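PDB 2WOL: clavulanic acid biosynthesis oligopeptide binding protein 2 from Streptomyces clavuligerus, which probably binds oligopeptides as a solute-binding protein of the clavulanic acid biosynthetic pathway. Local coordinates for residues A[107-112]-A[192-197]; A[298-303]-A[344-349]; A[313-318]-A[389-394]. All coordinates share one frame; numbering follows the deposited sequence.

Interaction 1: A[107-112]-A[192-197]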
loop_
_atom_site.group_PDB
_atom_site.type_symbol
_atom_site.label_atom_id
_atom_site.label_comp_id
_atom_site.label_asym_id
_atom_site.label_seq_id
_atom_site.Cartn_x
_atom_site.Cartn_y
_atom_site.Cartn_z
ATOM N N LEU A 107 16.562 5.696 -25.005
ATOM C CA LEU A 107 15.165 5.366 -24.717
ATOM C C LEU A 107 14.251 6.543 -25.039
ATOM O O LEU A 107 14.680 7.698 -24.995
ATOM C CB LEU A 107 14.993 4.916 -23.264
ATOM C CG LEU A 107 15.862 3.748 -22.781
ATOM C CD1 LEU A 107 15.327 3.214 -21.471
ATOM C CD2 LEU A 107 15.935 2.620 -23.800
ATOM N N ARG A 108 12.998 6.243 -25.369
ATOM C CA ARG A 108 12.085 7.243 -25.919
ATOM C C ARG A 108 10.679 7.177 -25.324
ATOM O O ARG A 108 10.210 6.106 -24.936
ATOM C CB ARG A 108 11.996 7.089 -27.444
ATOM C CG ARG A 108 13.252 7.512 -28.204
ATOM C CD ARG A 108 13.145 7.164 -29.681
ATOM N NE ARG A 108 14.312 7.622 -30.434
ATOM C CZ ARG A 108 14.431 7.563 -31.761
ATOM N NH1 ARG A 108 13.452 7.064 -32.508
ATOM N NH2 ARG A 108 15.537 8.010 -32.345
ATOM N N TYR A 109 10.022 8.335 -25.258
ATOM C CA TYR A 109 8.607 8.420 -24.906
ATOM C C TYR A 109 7.731 8.064 -26.099
ATOM O O TYR A 109 8.221 7.929 -27.221
ATOM C CB TYR A 109 8.238 9.830 -24.436
ATOM C CG TYR A 109 8.956 10.281 -23.193
ATOM C CD1 TYR A 109 10.046 11.143 -23.273
ATOM C CD2 TYR A 109 8.546 9.843 -21.932
ATOM C CE1 TYR A 109 10.708 11.557 -22.133
ATOM C CE2 TYR A 109 9.203 10.252 -20.786
ATOM C CZ TYR A 109 10.283 11.107 -20.896
ATOM O OH TYR A 109 10.940 11.519 -19.771
ATOM N N ASP A 110 6.429 7.951 -25.848
ATOM C CA ASP A 110 5.437 7.630 -26.879
ATOM C C ASP A 110 5.380 8.616 -28.054
ATOM O O ASP A 110 4.845 8.284 -29.113
ATOM C CB ASP A 110 4.050 7.507 -26.247
ATOM C CG ASP A 110 3.563 8.815 -25.666
ATOM O OD1 ASP A 110 4.247 9.359 -24.772
ATOM O OD2 ASP A 110 2.496 9.295 -26.100
ATOM N N ASP A 111 5.912 9.822 -27.855
ATOM C CA ASP A 111 5.953 10.836 -28.913
ATOM C C ASP A 111 7.275 10.820 -29.684
ATOM O O ASP A 111 7.504 11.664 -30.555
ATOM C CB ASP A 111 5.665 12.233 -28.340
ATOM C CG ASP A 111 6.751 12.728 -27.389
ATOM O OD1 ASP A 111 7.669 11.957 -27.033
ATOM O OD2 ASP A 111 6.682 13.909 -26.995
ATOM N N GLY A 112 8.141 9.865 -29.351
ATOM C CA GLY A 112 9.411 9.676 -30.052
ATOM C C GLY A 112 10.574 10.474 -29.488
ATOM O O GLY A 112 11.713 10.306 -29.930
ATOM N N ALA A 192 8.042 9.005 -9.383
ATOM C CA ALA A 192 9.431 9.147 -9.820
ATOM C C ALA A 192 9.655 8.697 -11.271
ATOM O O ALA A 192 10.792 8.698 -11.756
ATOM C CB ALA A 192 10.368 8.414 -8.872
ATOM N N ALA A 193 8.581 8.314 -11.961
ATOM C CA ALA A 193 8.644 8.044 -13.402
ATOM C C ALA A 193 8.929 9.342 -14.161
ATOM O O ALA A 193 8.314 10.372 -13.881
ATOM C CB ALA A 193 7.352 7.414 -13.893
ATOM N N PRO A 194 9.856 9.299 -15.138
ATOM C CA PRO A 194 10.264 10.547 -15.783
ATOM C C PRO A 194 9.114 11.303 -16.443
ATOM O O PRO A 194 8.221 10.701 -17.043
ATOM C CB PRO A 194 11.292 10.088 -16.832
ATOM C CG PRO A 194 11.056 8.625 -17.008
ATOM C CD PRO A 194 10.568 8.131 -15.685
ATOM N N VAL A 195 9.154 12.628 -16.304
ATOM C CA VAL A 195 8.215 13.529 -16.958
ATOM C C VAL A 195 9.072 14.603 -17.614
ATOM O O VAL A 195 9.788 15.321 -16.915
ATOM C CB VAL A 195 7.248 14.195 -15.944
ATOM C CG1 VAL A 195 6.416 15.272 -16.618
ATOM C CG2 VAL A 195 6.333 13.157 -15.299
ATOM N N PRO A 196 9.022 14.704 -18.957
ATOM C CA PRO A 196 9.837 15.731 -19.603
ATOM C C PRO A 196 9.183 17.099 -19.437
ATOM O O PRO A 196 7.990 17.251 -19.711
ATOM C CB PRO A 196 9.859 15.293 -21.071
ATOM C CG PRO A 196 8.611 14.529 -21.264
ATOM C CD PRO A 196 8.239 13.917 -19.929
ATOM N N ARG A 197 9.962 18.077 -18.977
ATOM C CA ARG A 197 9.437 19.419 -18.709
ATOM C C ARG A 197 8.698 19.999 -19.923
ATOM O O ARG A 197 7.656 20.649 -19.770
ATOM C CB ARG A 197 10.530 20.381 -18.228
ATOM C CG ARG A 197 9.974 21.739 -17.801
ATOM C CD ARG A 197 11.058 22.782 -17.582
ATOM N NE ARG A 197 11.554 22.797 -16.206
ATOM C CZ ARG A 197 10.939 23.384 -15.180
ATOM N NH1 ARG A 197 9.778 24.008 -15.350
ATOM N NH2 ARG A 197 11.485 23.342 -13.975
#
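The pyrrolidine of Pro196 lies over one face of the Tyr109 ring. The two side chains come from opposite directions, and they meet in a CH-pi contact: Pro196 CG is 4.0 Å from the centroid of the Tyr109 ring and 24° off its normal. The overlap is displaced toward the rim, with Pro196 CG 3.7 Å from Tyr109 CE1 and Pro196 CD 3.6 Å from Tyr109 CZ. Pro194 meets the same residue differently, crossing the end of the phenol so that its CB touches Tyr109 OH at 3.3 Å, while its carbonyl O lies at the ring edge, near the plane.

With CG anti to the carbonyl carbon (chi1 -62°), the tyrosine ring extends from the first residue of a type I beta turn, closed by Gly112 N donating to Tyr109 O at 2.9 Å. The buried hydroxyl is satisfied by a hydrogen bond to Asp119 in helix 117-127, a residue that both prolines also touch and that pairs through its backbone with Val195. The arrangement is buried loop packing within a family 5 solute-binding protein: a tyrosine-bearing beta turn seated on an extended Pro-Val-Pro segment beside a helix.

Interaction 2: A[298-303]-A[344-349]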
loop_
_atom_site.group_PDB
_atom_site.type_symbol
_atom_site.label_atom_id
_atom_site.label_comp_id
_atom_site.label_asym_id
_atom_site.label_seq_id
_atom_site.Cartn_x
_atom_site.Cartn_y
_atom_site.Cartn_z
ATOM N N ASN A 298 -6.272 -16.840 -2.861
ATOM C CA ASN A 298 -6.626 -16.266 -1.558
ATOM C C ASN A 298 -5.381 -15.712 -0.839
ATOM O O ASN A 298 -4.999 -16.203 0.223
ATOM C CB ASN A 298 -7.339 -17.337 -0.714
ATOM C CG ASN A 298 -7.995 -16.784 0.556
ATOM O OD1 ASN A 298 -8.279 -15.587 0.682
ATOM N ND2 ASN A 298 -8.249 -17.677 1.503
ATOM N N PRO A 299 -4.736 -14.683 -1.422
ATOM C CA PRO A 299 -3.482 -14.191 -0.859
ATOM C C PRO A 299 -3.687 -13.262 0.332
ATOM O O PRO A 299 -4.778 -12.719 0.521
ATOM C CB PRO A 299 -2.889 -13.385 -2.016
ATOM C CG PRO A 299 -4.083 -12.833 -2.707
ATOM C CD PRO A 299 -5.127 -13.921 -2.625
ATOM N N ARG A 300 -2.626 -13.083 1.115
ATOM C CA ARG A 300 -2.542 -11.973 2.054
ATOM C C ARG A 300 -2.339 -10.710 1.233
ATOM O O ARG A 300 -1.643 -10.740 0.213
ATOM C CB ARG A 300 -1.356 -12.149 2.996
ATOM C CG ARG A 300 -1.523 -13.262 4.010
ATOM C CD ARG A 300 -0.171 -13.665 4.560
ATOM N NE ARG A 300 -0.287 -14.566 5.701
ATOM C CZ ARG A 300 -0.371 -14.171 6.968
ATOM N NH1 ARG A 300 -0.362 -12.879 7.274
ATOM N NH2 ARG A 300 -0.458 -15.076 7.933
ATOM N N THR A 301 -2.940 -9.606 1.673
ATOM C CA THR A 301 -2.805 -8.322 0.973
ATOM C C THR A 301 -1.665 -7.474 1.536
ATOM O O THR A 301 -1.317 -6.438 0.958
ATOM C CB THR A 301 -4.096 -7.486 1.048
ATOM O OG1 THR A 301 -4.374 -7.158 2.414
ATOM C CG2 THR A 301 -5.277 -8.240 0.463
ATOM N N SER A 302 -1.104 -7.919 2.660
ATOM C CA SER A 302 -0.093 -7.179 3.435
ATOM C C SER A 302 -0.668 -6.016 4.250
ATOM O O SER A 302 0.072 -5.298 4.926
ATOM C CB SER A 302 1.079 -6.717 2.560
ATOM O OG SER A 302 1.848 -7.831 2.143
ATOM N N PHE A 303 -1.987 -5.848 4.192
ATOM C CA PHE A 303 -2.673 -4.865 5.022
ATOM C C PHE A 303 -2.864 -5.413 6.427
ATOM O O PHE A 303 -3.009 -6.628 6.621
ATOM C CB PHE A 303 -4.029 -4.486 4.421
ATOM C CG PHE A 303 -3.953 -3.437 3.343
ATOM C CD1 PHE A 303 -3.362 -3.721 2.112
ATOM C CD2 PHE A 303 -4.493 -2.175 3.552
ATOM C CE1 PHE A 303 -3.302 -2.752 1.113
ATOM C CE2 PHE A 303 -4.436 -1.201 2.556
ATOM C CZ PHE A 303 -3.834 -1.489 1.341
ATOM N N GLY A 344 -11.918 -14.273 7.369
ATOM C CA GLY A 344 -11.616 -13.086 8.166
ATOM C C GLY A 344 -10.137 -12.781 8.276
ATOM O O GLY A 344 -9.681 -12.266 9.298
ATOM N N GLY A 345 -9.382 -13.101 7.230
ATOM C CA GLY A 345 -7.951 -12.829 7.220
ATOM C C GLY A 345 -7.180 -13.747 8.146
ATOM O O GLY A 345 -7.635 -14.849 8.478
ATOM N N ASP A 346 -6.011 -13.281 8.570
ATOM C CA ASP A 346 -5.089 -14.084 9.351
ATOM C C ASP A 346 -4.853 -13.437 10.705
ATOM O O ASP A 346 -4.322 -12.328 10.777
ATOM C CB ASP A 346 -3.769 -14.211 8.602
ATOM C CG ASP A 346 -3.116 -15.537 8.826
ATOM O OD1 ASP A 346 -2.491 -15.730 9.894
ATOM O OD2 ASP A 346 -3.237 -16.392 7.922
ATOM N N LEU A 347 -5.251 -14.123 11.776
ATOM C CA LEU A 347 -5.058 -13.606 13.130
ATOM C C LEU A 347 -3.609 -13.214 13.349
ATOM O O LEU A 347 -2.695 -13.910 12.910
ATOM C CB LEU A 347 -5.451 -14.648 14.176
ATOM C CG LEU A 347 -6.928 -14.807 14.517
ATOM C CD1 LEU A 347 -7.086 -15.977 15.473
ATOM C CD2 LEU A 347 -7.467 -13.526 15.140
ATOM N N THR A 348 -3.406 -12.087 14.022
ATOM C CA THR A 348 -2.065 -11.651 14.369
ATOM C C THR A 348 -2.040 -11.009 15.751
ATOM O O THR A 348 -2.993 -10.330 16.138
ATOM C CB THR A 348 -1.476 -10.692 13.303
ATOM O OG1 THR A 348 -0.121 -10.376 13.637
ATOM C CG2 THR A 348 -2.280 -9.405 13.201
ATOM N N THR A 349 -0.951 -11.239 16.482
ATOM C CA THR A 349 -0.715 -10.580 17.768
ATOM C C THR A 349 0.403 -9.538 17.663
ATOM O O THR A 349 0.787 -8.921 18.658
ATOM C CB THR A 349 -0.353 -11.591 18.868
ATOM O OG1 THR A 349 0.877 -12.239 18.530
ATOM C CG2 THR A 349 -1.449 -12.643 19.013
HETATM O O HOH W 1 -0.726 -13.194 10.308
#
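Arg300 and Asp346 belong to two short strands, 300-301 and 346-347, that do not pair with each other but each bond through the backbone to strand 523-534, at Asp529 and His528 respectively; the closest CA atoms across the contact are those of Arg300 and Gly345, 7.5 Å apart. The gap is spanned by side chains. Arg300 runs extended from CG to NE and meets the aspartate obliquely, the guanidinium and carboxylate planes standing 37° apart. Asp346 CB lies over one face of the guanidinium, 3.8 Å from Arg300 CZ. A salt bridge joins Arg300 NH2 to Asp346 OD1 at 2.9 Å, with Asp346 OD2 3.1 Å from the same NH2; the exact place of this nitrogen is less sure, because the model sets it too close to the carboxylate. A water in the guanidinium plane, at its edge, accepts from Arg300 NH2 at 3.0 Å and makes a weak bond to Leu347 O, at the end of strand 346-347. Pro354 and His528 also touch the arginine side chain. As modelled, one nitrogen faces both oxygens, rather than two nitrogens pairing with two oxygens; at this partly exposed surface the pair probably relies on charge attraction, supplemented by water.

Interaction 3: A[313-318]-A[389-394]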
loop_
_atom_site.group_PDB
_atom_site.type_symbol
_atom_site.label_atom_id
_atom_site.label_comp_id
_atom_site.label_asym_id
_atom_site.label_seq_id
_atom_site.Cartn_x
_atom_site.Cartn_y
_atom_site.Cartn_z
ATOM N N ILE A 313 -6.220 11.197 24.733
ATOM C CA ILE A 313 -7.610 11.082 25.163
ATOM C C ILE A 313 -7.671 10.268 26.459
ATOM O O ILE A 313 -7.640 9.040 26.414
ATOM C CB ILE A 313 -8.503 10.406 24.074
ATOM C CG1 ILE A 313 -8.288 11.025 22.680
ATOM C CG2 ILE A 313 -9.980 10.404 24.494
ATOM C CD1 ILE A 313 -8.621 12.514 22.564
ATOM N N PRO A 314 -7.734 10.942 27.623
ATOM C CA PRO A 314 -7.887 10.204 28.880
ATOM C C PRO A 314 -9.103 9.275 28.843
ATOM O O PRO A 314 -10.110 9.619 28.228
ATOM C CB PRO A 314 -8.088 11.320 29.911
ATOM C CG PRO A 314 -7.361 12.485 29.330
ATOM C CD PRO A 314 -7.629 12.396 27.853
ATOM N N PRO A 315 -9.016 8.099 29.494
ATOM C CA PRO A 315 -7.900 7.622 30.312
ATOM C C PRO A 315 -6.850 6.798 29.554
ATOM O O PRO A 315 -6.087 6.056 30.177
ATOM C CB PRO A 315 -8.606 6.738 31.340
ATOM C CG PRO A 315 -9.722 6.134 30.569
ATOM C CD PRO A 315 -10.126 7.131 29.498
ATOM N N PHE A 316 -6.797 6.941 28.233
ATOM C CA PHE A 316 -5.873 6.140 27.425
ATOM C C PHE A 316 -4.422 6.615 27.494
ATOM O O PHE A 316 -3.547 6.035 26.860
ATOM C CB PHE A 316 -6.371 6.022 25.985
ATOM C CG PHE A 316 -7.673 5.299 25.877
ATOM C CD1 PHE A 316 -8.870 5.997 25.882
ATOM C CD2 PHE A 316 -7.703 3.910 25.832
ATOM C CE1 PHE A 316 -10.081 5.329 25.807
ATOM C CE2 PHE A 316 -8.914 3.230 25.757
ATOM C CZ PHE A 316 -10.105 3.943 25.745
ATOM N N ASP A 317 -4.178 7.662 28.280
ATOM C CA ASP A 317 -2.823 8.092 28.611
ATOM C C ASP A 317 -2.121 7.082 29.522
ATOM O O ASP A 317 -0.889 7.046 29.591
ATOM C CB ASP A 317 -2.853 9.473 29.282
ATOM C CG ASP A 317 -3.742 9.510 30.517
ATOM O OD1 ASP A 317 -4.942 9.194 30.415
ATOM O OD2 ASP A 317 -3.235 9.877 31.600
ATOM N N ASN A 318 -2.914 6.264 30.208
ATOM C CA ASN A 318 -2.401 5.278 31.149
ATOM C C ASN A 318 -2.146 3.959 30.432
ATOM O O ASN A 318 -3.064 3.376 29.841
ATOM C CB ASN A 318 -3.391 5.097 32.306
ATOM C CG ASN A 318 -2.809 4.298 33.451
ATOM O OD1 ASN A 318 -2.522 3.115 33.307
ATOM N ND2 ASN A 318 -2.639 4.942 34.604
ATOM N N ASP A 389 -13.177 -0.894 38.123
ATOM C CA ASP A 389 -14.525 -1.245 37.672
ATOM C C ASP A 389 -14.784 -0.867 36.213
ATOM O O ASP A 389 -15.882 -1.080 35.688
ATOM C CB ASP A 389 -15.567 -0.597 38.585
ATOM C CG ASP A 389 -15.495 -1.121 40.006
ATOM O OD1 ASP A 389 -15.350 -2.348 40.185
ATOM O OD2 ASP A 389 -15.582 -0.301 40.946
ATOM N N GLY A 390 -13.764 -0.316 35.565
ATOM C CA GLY A 390 -13.877 0.107 34.179
ATOM C C GLY A 390 -14.085 1.600 34.058
ATOM O O GLY A 390 -13.807 2.361 34.990
ATOM N N PHE A 391 -14.573 2.016 32.895
ATOM C CA PHE A 391 -14.743 3.428 32.567
ATOM C C PHE A 391 -15.559 3.541 31.290
ATOM O O PHE A 391 -15.848 2.535 30.640
ATOM C CB PHE A 391 -13.379 4.121 32.385
ATOM C CG PHE A 391 -12.503 3.481 31.339
ATOM C CD1 PHE A 391 -12.568 3.896 30.010
ATOM C CD2 PHE A 391 -11.605 2.472 31.686
ATOM C CE1 PHE A 391 -11.766 3.306 29.040
ATOM C CE2 PHE A 391 -10.801 1.871 30.721
ATOM C CZ PHE A 391 -10.880 2.292 29.398
ATOM N N ARG A 392 -15.916 4.768 30.932
ATOM C CA ARG A 392 -16.626 5.030 29.686
ATOM C C ARG A 392 -15.700 5.678 28.667
ATOM O O ARG A 392 -14.831 6.481 29.020
ATOM C CB ARG A 392 -17.860 5.900 29.938
ATOM C CG ARG A 392 -18.941 5.181 30.721
ATOM C CD ARG A 392 -20.272 5.901 30.646
ATOM N NE ARG A 392 -21.304 5.186 31.395
ATOM C CZ ARG A 392 -22.548 5.624 31.576
ATOM N NH1 ARG A 392 -22.935 6.786 31.062
ATOM N NH2 ARG A 392 -23.408 4.894 32.277
ATOM N N ALA A 393 -15.873 5.301 27.403
ATOM C CA ALA A 393 -15.065 5.848 26.316
ATOM C C ALA A 393 -15.799 5.769 24.982
ATOM O O ALA A 393 -16.900 5.218 24.900
ATOM C CB ALA A 393 -13.707 5.140 26.239
ATOM N N VAL A 394 -15.180 6.336 23.950
ATOM C CA VAL A 394 -15.744 6.370 22.604
ATOM C C VAL A 394 -14.762 5.761 21.607
ATOM O O VAL A 394 -13.570 6.083 21.615
ATOM C CB VAL A 394 -16.096 7.824 22.161
ATOM C CG1 VAL A 394 -16.715 7.840 20.771
ATOM C CG2 VAL A 394 -17.042 8.479 23.162
#
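Pro315, Phe316, Phe391 and Ala393 form a small aromatic–proline cluster where a turn-rich loop meets strand 391-398, part of a mixed beta sheet. At its centre stands Phe391, which is used in two ways. Over one of its faces lies Pro315, in a CH-pi contact with Pro315 CG 3.8 Å from the centroid of the Phe391 ring and 16° off the normal. With Phe316 it makes an offset edge-to-face pair, the edge of Phe391 turned toward the face of Phe316: the planes stand at 83° and the centroids 5.6 Å apart, with Phe391 CE1 3.7 Å from Phe316 CZ. Ala393, two residues along the strand, completes the first shell by placing its CB at the edge of the Phe316 ring, 3.7 Å from Phe316 CE1.

Phe391 holds CG between its backbone N and carbonyl carbon (chi1 57°), a rotamer that directs the ring toward the loop. Around this core, Val321 of helix 319-327 touches Pro315 and both phenylalanines, while strand 418-425 lies alongside through backbone bonds that join Phe391 and Ala393 to Glu419, and Ala393 also to Thr421. The loop's own shape comes from two overlapping turns. Residues 315-318 make a type I turn that ends at Asn318, whose OD1 accepts from His320 N as the N-cap of helix 319-327. Residues 313-316 make a type VI turn, with cis Pro315 in third place: Ile313 O accepts from Phe316 N at 2.9 Å and also lies in the plane of the Phe316 ring, at its edge.

Interaction 1 stands apart from the other two. It closes before they open along the sequence and lies on the other side of the chain's centre, its own centre 38 Å from that of interaction 2 and 55 Å from that of interaction 3. Interactions 2 and 3 are closer relatives. Their segments alternate in sequence and both reach the same mixed sheet, strand 346-347 through strand 523-534 and residues 389-394 through strand 391-398, yet they do not touch, with nearest atoms about 17 Å apart.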